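Local atomic coordinates of glutamine synthetase (Helicobacter pylori, PDB entry 5ZLI), a protein that belongs to the type I glutamine synthetases, twelve-subunit enzymes in which each chain joins a beta-grasp domain to a larger catalytic domain. Residues B[237-240]-B[241-245]; B[317-320]-B[321-325]; B[374-377]-B[378-381]; B[462-465]-B[466-469]. One frame throughout, in Å; residues are numbered along the deposited sequence.

Contact 1: residues B[237-240]-B[241-245]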
loop_
_atom_site.group_PDB
_atom_site.type_symbol
_atom_site.label_atom_id
_atom_site.label_comp_id
_atom_site.label_asym_id
_atom_site.label_seq_id
_atom_site.Cartn_x
_atom_site.Cartn_y
_atom_site.Cartn_z
ATOM N N ASP B 237 -17.586 -12.243 56.891
ATOM C CA ASP B 237 -17.164 -11.341 57.957
ATOM C C ASP B 237 -16.194 -10.297 57.395
ATOM O O ASP B 237 -15.676 -10.423 56.284
ATOM C CB ASP B 237 -16.577 -12.124 59.138
ATOM C CG ASP B 237 -15.121 -12.559 58.934
ATOM O OD1 ASP B 237 -14.213 -11.683 58.955
ATOM O OD2 ASP B 237 -14.892 -13.794 58.802
ATOM N N LEU B 238 -15.936 -9.261 58.194
ATOM C CA LEU B 238 -15.396 -8.034 57.626
ATOM C C LEU B 238 -14.125 -8.307 56.843
ATOM O O LEU B 238 -13.999 -7.896 55.689
ATOM C CB LEU B 238 -15.140 -6.991 58.709
ATOM C CG LEU B 238 -14.738 -5.652 58.063
ATOM C CD1 LEU B 238 -15.447 -4.509 58.765
ATOM C CD2 LEU B 238 -13.233 -5.392 57.964
ATOM N N VAL B 239 -13.175 -9.017 57.436
ATOM C CA VAL B 239 -11.929 -9.288 56.717
ATOM C C VAL B 239 -12.175 -10.260 55.559
ATOM O O VAL B 239 -11.773 -10.010 54.416
ATOM C CB VAL B 239 -10.858 -9.833 57.684
ATOM C CG1 VAL B 239 -9.600 -10.269 56.907
ATOM C CG2 VAL B 239 -10.578 -8.830 58.822
ATOM N N GLU B 240 -12.829 -11.388 55.848
ATOM C CA GLU B 240 -13.083 -12.415 54.842
ATOM C C GLU B 240 -13.840 -11.878 53.636
ATOM O O GLU B 240 -13.591 -12.302 52.505
ATOM C CB GLU B 240 -13.835 -13.574 55.501
ATOM C CG GLU B 240 -14.180 -14.738 54.645
ATOM C CD GLU B 240 -15.376 -15.434 55.215
ATOM O OE1 GLU B 240 -15.678 -16.569 54.788
ATOM O OE2 GLU B 240 -16.005 -14.839 56.122
ATOM N N ALA B 241 -14.783 -10.967 53.842
ATOM C CA ALA B 241 -15.433 -10.378 52.680
ATOM C C ALA B 241 -14.427 -9.599 51.841
ATOM O O ALA B 241 -14.319 -9.799 50.625
ATOM C CB ALA B 241 -16.591 -9.495 53.113
ATOM N N ALA B 242 -13.635 -8.754 52.490
ATOM C CA ALA B 242 -12.640 -7.985 51.769
ATOM C C ALA B 242 -11.629 -8.894 51.124
ATOM O O ALA B 242 -11.075 -8.553 50.068
ATOM C CB ALA B 242 -11.926 -7.029 52.724
ATOM N N ASP B 243 -11.353 -10.035 51.759
ATOM C CA ASP B 243 -10.472 -11.020 51.149
ATOM C C ASP B 243 -11.055 -11.578 49.866
ATOM O O ASP B 243 -10.371 -11.648 48.843
ATOM C CB ASP B 243 -10.192 -12.153 52.116
ATOM C CG ASP B 243 -9.066 -11.855 53.027
ATOM O OD1 ASP B 243 -8.594 -10.704 53.067
ATOM O OD2 ASP B 243 -8.614 -12.797 53.679
ATOM N N ASN B 244 -12.336 -11.936 49.883
ATOM C CA ASN B 244 -12.894 -12.551 48.691
ATOM C C ASN B 244 -12.986 -11.543 47.572
ATOM O O ASN B 244 -12.902 -11.913 46.402
ATOM C CB ASN B 244 -14.289 -13.113 48.970
ATOM C CG ASN B 244 -14.267 -14.320 49.852
ATOM O OD1 ASN B 244 -13.286 -15.061 49.888
ATOM N ND2 ASN B 244 -15.348 -14.532 50.574
ATOM N N VAL B 245 -13.093 -10.264 47.919
ATOM C CA VAL B 245 -13.070 -9.222 46.908
ATOM C C VAL B 245 -11.728 -9.220 46.187
ATOM O O VAL B 245 -11.685 -9.199 44.954
ATOM C CB VAL B 245 -13.403 -7.865 47.544
ATOM C CG1 VAL B 245 -13.048 -6.698 46.606
ATOM C CG2 VAL B 245 -14.888 -7.844 47.974
#
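Val239 lies alongside Asp243, one helical turn further on, the two side chains pointing the same way, with CG1 of Val239 4.0 Å from OD1 of Asp243. The methyl is in reach because CG1 stands opposite the backbone N of Val239 (chi1 174°). Arg115 and Arg83 both make salt bridges with OD2 of Asp243, which gives this buried carboxylate its counter-charge. Beneath the pair the turn is closed by Asp243 N, 2.7 Å from Val239 O, and by Asn244 N, 2.9 Å from Glu240 O. These are the first two turns of helix 238-258, and a capping box starts them. Asp237 sits at the N-cap, its OD1 accepting a weak bond from Val239 N and another from Glu240 N. In return Asp237 N donates to OE2 of Glu240 at 3.1 Å, meeting the anti side of the carboxylate 28° out of its plane. Aspartate is short enough to turn back onto the first N-H groups, whereas Glu240 uses an extended chain to reach the residue before the helix. Ala241 and Ala242 present only methyls, letting Phe136 of strand 133-145 close on Ala241, and Pro377, Tyr378 and Phe381 of helix 377-393 on Ala242.

Contact 2: residues B[317-320]-B[321-325]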
loop_
_atom_site.group_PDB
_atom_site.type_symbol
_atom_site.label_atom_id
_atom_site.label_comp_id
_atom_site.label_asym_id
_atom_site.label_seq_id
_atom_site.Cartn_x
_atom_site.Cartn_y
_atom_site.Cartn_z
ATOM N N GLY B 317 -17.347 12.149 54.947
ATOM C CA GLY B 317 -15.962 11.798 55.217
ATOM C C GLY B 317 -15.634 10.353 54.912
ATOM O O GLY B 317 -14.509 10.049 54.502
ATOM N N LEU B 318 -16.603 9.448 55.115
ATOM C CA LEU B 318 -16.434 8.042 54.750
ATOM C C LEU B 318 -16.186 7.846 53.257
ATOM O O LEU B 318 -15.550 6.858 52.858
ATOM C CB LEU B 318 -17.652 7.236 55.202
ATOM C CG LEU B 318 -17.531 5.697 55.222
ATOM C CD1 LEU B 318 -16.430 5.288 56.096
ATOM C CD2 LEU B 318 -18.806 5.025 55.734
ATOM N N ALA B 319 -16.653 8.776 52.418
ATOM C CA ALA B 319 -16.458 8.628 50.980
ATOM C C ALA B 319 -14.986 8.497 50.626
ATOM O O ALA B 319 -14.653 7.819 49.660
ATOM C CB ALA B 319 -17.063 9.818 50.241
ATOM N N ALA B 320 -14.098 9.099 51.424
ATOM C CA ALA B 320 -12.651 8.998 51.238
ATOM C C ALA B 320 -12.112 7.562 51.311
ATOM O O ALA B 320 -11.017 7.293 50.803
ATOM C CB ALA B 320 -11.948 9.890 52.258
ATOM N N PHE B 321 -12.810 6.636 51.959
ATOM C CA PHE B 321 -12.301 5.280 51.910
ATOM C C PHE B 321 -13.090 4.380 50.990
ATOM O O PHE B 321 -12.521 3.407 50.468
ATOM C CB PHE B 321 -12.285 4.653 53.300
ATOM C CG PHE B 321 -11.492 5.426 54.291
ATOM C CD1 PHE B 321 -10.124 5.287 54.344
ATOM C CD2 PHE B 321 -12.117 6.266 55.196
ATOM C CE1 PHE B 321 -9.373 5.993 55.271
ATOM C CE2 PHE B 321 -11.373 6.979 56.133
ATOM C CZ PHE B 321 -10.004 6.832 56.175
ATOM N N THR B 322 -14.381 4.686 50.787
ATOM C CA THR B 322 -15.254 3.887 49.936
ATOM C C THR B 322 -15.262 4.355 48.495
ATOM O O THR B 322 -15.624 3.572 47.606
ATOM C CB THR B 322 -16.699 3.917 50.444
ATOM O OG1 THR B 322 -17.114 5.271 50.620
ATOM C CG2 THR B 322 -16.795 3.183 51.754
ATOM N N ASN B 323 -14.921 5.629 48.262
ATOM C CA ASN B 323 -14.893 6.260 46.931
ATOM C C ASN B 323 -13.554 6.990 46.826
ATOM O O ASN B 323 -13.492 8.226 46.858
ATOM C CB ASN B 323 -16.084 7.187 46.763
ATOM C CG ASN B 323 -17.377 6.444 46.931
ATOM O OD1 ASN B 323 -17.803 6.161 48.058
ATOM N ND2 ASN B 323 -18.007 6.088 45.811
ATOM N N ALA B 324 -12.488 6.193 46.648
ATOM C CA ALA B 324 -11.130 6.606 46.965
ATOM C C ALA B 324 -10.337 7.041 45.736
ATOM O O ALA B 324 -9.111 7.207 45.822
ATOM C CB ALA B 324 -10.415 5.479 47.714
ATOM N N SER B 325 -11.003 7.215 44.597
ATOM C CA SER B 325 -10.385 7.771 43.403
ATOM C C SER B 325 -11.248 8.908 42.909
ATOM O O SER B 325 -12.447 8.969 43.171
ATOM C CB SER B 325 -10.255 6.754 42.284
ATOM O OG SER B 325 -11.531 6.323 41.895
#
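A chi1 of 52° tucks OG1 of Thr322 between its own backbone N and carbonyl carbon, and this brings the hydroxyl back over the preceding turn to 3.2 Å from Leu318 O. With OG1 so placed, CG2 falls anti to the carbonyl carbon and meets the isobutyl group of Leu318, 4.3 Å from its CG. Asn323, the first residue to leave helical backbone angles, brings OD1 to 2.8 Å from OG1 of Thr322. The single proton of the hydroxyl has two acceptors within reach, Leu318 O and this amide oxygen, and which of them takes it is not settled. Threonine suits the place because its branches divide the work, one polar and one apolar.

The backbone here is the last turn of helix 315-322. Leu318 O accepts from Thr322 N at 3.2 Å, in the carbonyl plane, and from Phe321 N at 2.9 Å, which comes from 48° above that plane: an i+4 and an i+3 bond on one oxygen. Asn323 N continues the pattern to Ala319 O, and CB of Ala324 rests 3.6 Å from Ala320 O. The Phe321 ring leaves the turn to meet Phe446 edge-to-face, while ND2 of Asn323 donates to Phe370 O.

A helix that stops in the protein interior has carbonyls without a following turn to satisfy them. Leu318 O still has its helical donor and a second in Phe321 N; Ala320 O, past the last helical donor, takes its bond from the Tyr454 hydroxyl, so each of these oxygens, in a buried part of the fold, has a protein donor.

Contact 3: residues B[374-377]-B[378-381]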
loop_
_atom_site.group_PDB
_atom_site.type_symbol
_atom_site.label_atom_id
_atom_site.label_comp_id
_atom_site.label_asym_id
_atom_site.label_seq_id
_atom_site.Cartn_x
_atom_site.Cartn_y
_atom_site.Cartn_z
ATOM N N SER B 374 -12.835 0.931 43.364
ATOM C CA SER B 374 -11.591 1.676 43.517
ATOM C C SER B 374 -11.205 1.792 44.980
ATOM O O SER B 374 -10.135 2.317 45.303
ATOM C CB SER B 374 -11.721 3.056 42.835
ATOM O OG SER B 374 -11.475 4.148 43.702
ATOM N N SER B 375 -12.095 1.396 45.869
ATOM C CA SER B 375 -11.809 1.418 47.288
ATOM C C SER B 375 -10.959 0.220 47.693
ATOM O O SER B 375 -11.130 -0.889 47.181
ATOM C CB SER B 375 -13.131 1.424 48.048
ATOM O OG SER B 375 -13.887 0.278 47.682
ATOM N N ASN B 376 -10.099 0.430 48.676
ATOM C CA ASN B 376 -9.480 -0.714 49.313
ATOM C C ASN B 376 -10.545 -1.398 50.146
ATOM O O ASN B 376 -11.032 -0.798 51.122
ATOM C CB ASN B 376 -8.294 -0.310 50.186
ATOM C CG ASN B 376 -7.497 -1.516 50.718
ATOM O OD1 ASN B 376 -8.061 -2.534 51.160
ATOM N ND2 ASN B 376 -6.177 -1.401 50.668
ATOM N N PRO B 377 -10.933 -2.632 49.803
ATOM C CA PRO B 377 -12.004 -3.324 50.550
ATOM C C PRO B 377 -11.756 -3.428 52.056
ATOM O O PRO B 377 -12.708 -3.339 52.846
ATOM C CB PRO B 377 -12.041 -4.710 49.884
ATOM C CG PRO B 377 -10.712 -4.841 49.209
ATOM C CD PRO B 377 -10.361 -3.470 48.746
ATOM N N TYR B 378 -10.507 -3.605 52.479
ATOM C CA TYR B 378 -10.226 -3.655 53.906
ATOM C C TYR B 378 -10.573 -2.329 54.569
ATOM O O TYR B 378 -11.414 -2.267 55.479
ATOM C CB TYR B 378 -8.766 -4.038 54.122
ATOM C CG TYR B 378 -8.459 -5.370 53.510
ATOM C CD1 TYR B 378 -8.902 -6.540 54.116
ATOM C CD2 TYR B 378 -7.727 -5.469 52.333
ATOM C CE1 TYR B 378 -8.640 -7.778 53.567
ATOM C CE2 TYR B 378 -7.454 -6.707 51.786
ATOM C CZ TYR B 378 -7.922 -7.856 52.416
ATOM O OH TYR B 378 -7.671 -9.072 51.873
ATOM N N LEU B 379 -9.981 -1.244 54.065
ATOM C CA LEU B 379 -10.213 0.079 54.627
ATOM C C LEU B 379 -11.683 0.447 54.513
ATOM O O LEU B 379 -12.300 0.848 55.502
ATOM C CB LEU B 379 -9.324 1.113 53.913
ATOM C CG LEU B 379 -7.778 0.934 53.872
ATOM C CD1 LEU B 379 -7.102 2.166 53.325
ATOM C CD2 LEU B 379 -7.150 0.592 55.215
ATOM N N ALA B 380 -12.287 0.213 53.345
ATOM C CA ALA B 380 -13.707 0.508 53.163
ATOM C C ALA B 380 -14.559 -0.219 54.212
ATOM O O ALA B 380 -15.339 0.410 54.951
ATOM C CB ALA B 380 -14.159 0.137 51.746
ATOM N N PHE B 381 -14.432 -1.548 54.294
ATOM C CA PHE B 381 -15.248 -2.286 55.254
ATOM C C PHE B 381 -14.942 -1.843 56.676
ATOM O O PHE B 381 -15.858 -1.527 57.453
ATOM C CB PHE B 381 -15.026 -3.785 55.101
ATOM C CG PHE B 381 -15.438 -4.313 53.781
ATOM C CD1 PHE B 381 -16.270 -3.577 52.958
ATOM C CD2 PHE B 381 -14.984 -5.533 53.346
ATOM C CE1 PHE B 381 -16.645 -4.057 51.752
ATOM C CE2 PHE B 381 -15.356 -6.018 52.127
ATOM C CZ PHE B 381 -16.190 -5.279 51.333
#
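The amide of Asn376 and the ring of Tyr378 are turned 62° against each other, the oxygen coming in at the ring's edge, near its plane, with OD1 of Asn376 3.2 Å from CD2 of Tyr378. The same OD1 is the N-cap acceptor of helix 377-393: Tyr378 N donates to it at 3.0 Å, along a bent path of 137°, tilted only slightly from the amide plane. A chi1 of -172° sets the Asn376 amide opposite its own backbone N and beside its carbonyl carbon, facing the first N-H of the helix, that of Tyr378, since Pro377 has none. Its other end is held too, ND2 donating to Ile34 O, which fixes the amide's rotation; asparagine suits a cap that needs both an acceptor and a donor. Leu379 passes the Asn376 side chain at a slant, its CG 3.9 Å from CB of Asn376.

Pro377 follows in the first turn, where a residue without an N-H costs nothing. Its carbonyl oxygen lies over one face of the Phe381 ring, 3.0 Å above the plane and displaced toward the rim, while accepting Phe381 N at 2.9 Å. CE2 of Phe381 also lies 4.2 Å from CB of Pro377, an apolar contact. Ser375 and Ala380 meet through CB atoms 4.0 Å apart.

Phe381 stacks on Phe136 of strand 133-145 and touches Met278 and Thr280 of strand 278-286. Helix 238-258 packs against Pro377, Tyr378 and Phe381, while Leu379 touches both helix 114-128 and helix 448-466.

Contact 4: residues B[462-465]-B[466-469]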
loop_
_atom_site.group_PDB
_atom_site.type_symbol
_atom_site.label_atom_id
_atom_site.label_comp_id
_atom_site.label_asym_id
_atom_site.label_seq_id
_atom_site.Cartn_x
_atom_site.Cartn_y
_atom_site.Cartn_z
ATOM N N GLU B 462 -3.916 10.777 43.169
ATOM C CA GLU B 462 -5.161 11.008 42.435
ATOM C C GLU B 462 -5.544 12.471 42.260
ATOM O O GLU B 462 -5.983 12.856 41.182
ATOM C CB GLU B 462 -6.324 10.262 43.089
ATOM C CG GLU B 462 -6.444 8.784 42.701
ATOM C CD GLU B 462 -5.966 7.814 43.765
ATOM O OE1 GLU B 462 -6.018 6.590 43.508
ATOM O OE2 GLU B 462 -5.544 8.259 44.856
ATOM N N VAL B 463 -5.460 13.291 43.298
ATOM C CA VAL B 463 -6.015 14.633 43.221
ATOM C C VAL B 463 -5.083 15.565 42.455
ATOM O O VAL B 463 -5.445 16.107 41.401
ATOM C CB VAL B 463 -6.327 15.169 44.626
ATOM C CG1 VAL B 463 -6.896 16.556 44.492
ATOM C CG2 VAL B 463 -7.335 14.261 45.340
ATOM N N PHE B 464 -3.866 15.753 42.971
ATOM C CA PHE B 464 -2.897 16.631 42.319
ATOM C C PHE B 464 -2.662 16.292 40.849
ATOM O O PHE B 464 -2.399 17.223 40.068
ATOM C CB PHE B 464 -1.557 16.616 43.082
ATOM C CG PHE B 464 -1.625 17.159 44.489
ATOM C CD1 PHE B 464 -2.209 18.394 44.751
ATOM C CD2 PHE B 464 -1.058 16.464 45.541
ATOM C CE1 PHE B 464 -2.251 18.907 46.049
ATOM C CE2 PHE B 464 -1.106 16.964 46.829
ATOM C CZ PHE B 464 -1.703 18.189 47.082
ATOM N N PRO B 465 -2.642 15.028 40.426
ATOM C CA PRO B 465 -2.582 14.753 38.977
ATOM C C PRO B 465 -3.864 15.062 38.201
ATOM O O PRO B 465 -3.790 15.453 37.033
ATOM C CB PRO B 465 -2.207 13.270 38.928
ATOM C CG PRO B 465 -1.491 13.023 40.210
ATOM C CD PRO B 465 -2.253 13.846 41.211
ATOM N N TRP B 466 -5.036 14.792 38.758
ATOM C CA TRP B 466 -6.277 15.129 38.063
ATOM C C TRP B 466 -6.545 16.634 38.045
ATOM O O TRP B 466 -7.191 17.137 37.110
ATOM C CB TRP B 466 -7.446 14.385 38.707
ATOM C CG TRP B 466 -8.787 14.682 38.120
ATOM C CD1 TRP B 466 -9.226 14.411 36.844
ATOM C CD2 TRP B 466 -9.872 15.315 38.786
ATOM N NE1 TRP B 466 -10.530 14.826 36.684
ATOM C CE2 TRP B 466 -10.945 15.391 37.868
ATOM C CE3 TRP B 466 -10.046 15.819 40.071
ATOM C CZ2 TRP B 466 -12.170 15.953 38.208
ATOM C CZ3 TRP B 466 -11.247 16.378 40.401
ATOM C CH2 TRP B 466 -12.302 16.433 39.477
ATOM N N GLU B 467 -6.143 17.354 39.107
ATOM C CA GLU B 467 -6.295 18.808 39.158
ATOM C C GLU B 467 -5.300 19.545 38.264
ATOM O O GLU B 467 -5.505 20.729 37.975
ATOM C CB GLU B 467 -6.136 19.321 40.600
ATOM C CG GLU B 467 -7.436 19.560 41.409
ATOM C CD GLU B 467 -7.181 19.896 42.908
ATOM O OE1 GLU B 467 -8.167 20.206 43.627
ATOM O OE2 GLU B 467 -6.007 19.864 43.367
ATOM N N SER B 468 -4.288 18.863 37.748
ATOM C CA SER B 468 -3.175 19.509 37.082
ATOM C C SER B 468 -2.926 19.025 35.666
ATOM O O SER B 468 -2.226 19.721 34.929
ATOM C CB SER B 468 -1.884 19.301 37.885
ATOM O OG SER B 468 -1.385 17.982 37.700
ATOM N N LYS B 469 -3.504 17.892 35.244
ATOM C CA LYS B 469 -3.354 17.414 33.877
ATOM C C LYS B 469 -4.520 17.893 33.028
ATOM O O LYS B 469 -5.682 17.701 33.426
ATOM C CB LYS B 469 -3.271 15.892 33.828
ATOM C CG LYS B 469 -1.994 15.317 34.389
ATOM C CD LYS B 469 -2.064 13.807 34.505
ATOM C CE LYS B 469 -0.770 13.254 35.060
ATOM N NZ LYS B 469 0.388 13.481 34.152
#
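Lys469 runs back across the carbonyl of Pro465, at the C-terminal end of helix 448-466, where the chain turns toward helix 472-478. Its CB lies 3.3 Å from Pro465 O, CG 3.2 Å and CD 3.5 Å from the same oxygen, and CE comes 4.1 Å from CB of Pro465. At chi4, -65°, the otherwise extended chain bends, and NZ makes a salt bridge with Asp152; Lys469 also forms a cation-pi contact with Tyr271 of the second subunit. A lysine serves well here, its methylenes lying along the Pro465 carbonyl and its CE reaching the ring, while its charge extends beyond. Pro465 has no N-H for the preceding turn, which is where the helix kinks, yet its oxygen still accepts from Lys469 N. On another side of the turn Val463 and Glu467 run side by side, CG1 of Val463 3.6 Å from OE2 of Glu467, and OE1 of Glu467 bridges to Arg427. Trp466 carries the flat surface that the subunit boundary uses, stacking on Trp466 of the second subunit. Ser468, short enough to fold over the helix end, places OG 2.7 Å from Phe464 O and donates to it in the carbonyl plane.

How the contacts relate
Contacts 1, 3 and 2 touch in that order; contact 4, also largely buried, lies further from the centre of the chain, about 22 Å from it, centre to centre. Contact 3 is in the middle: its centre is about 10 Å from that of contact 1 and about 9 Å from that of contact 2, which do not touch each other. Toward contact 1, CB of Ala242 lies 3.4 Å from CD1 of Tyr378; toward contact 2, OG of Ser325 lies 2.8 Å from OG of Ser374. Contact 4 reaches contact 2 through Glu462, whose CD is 3.8 Å from Ala324 O. Thr478 of the second subunit packs on both Ser325 and Ser374.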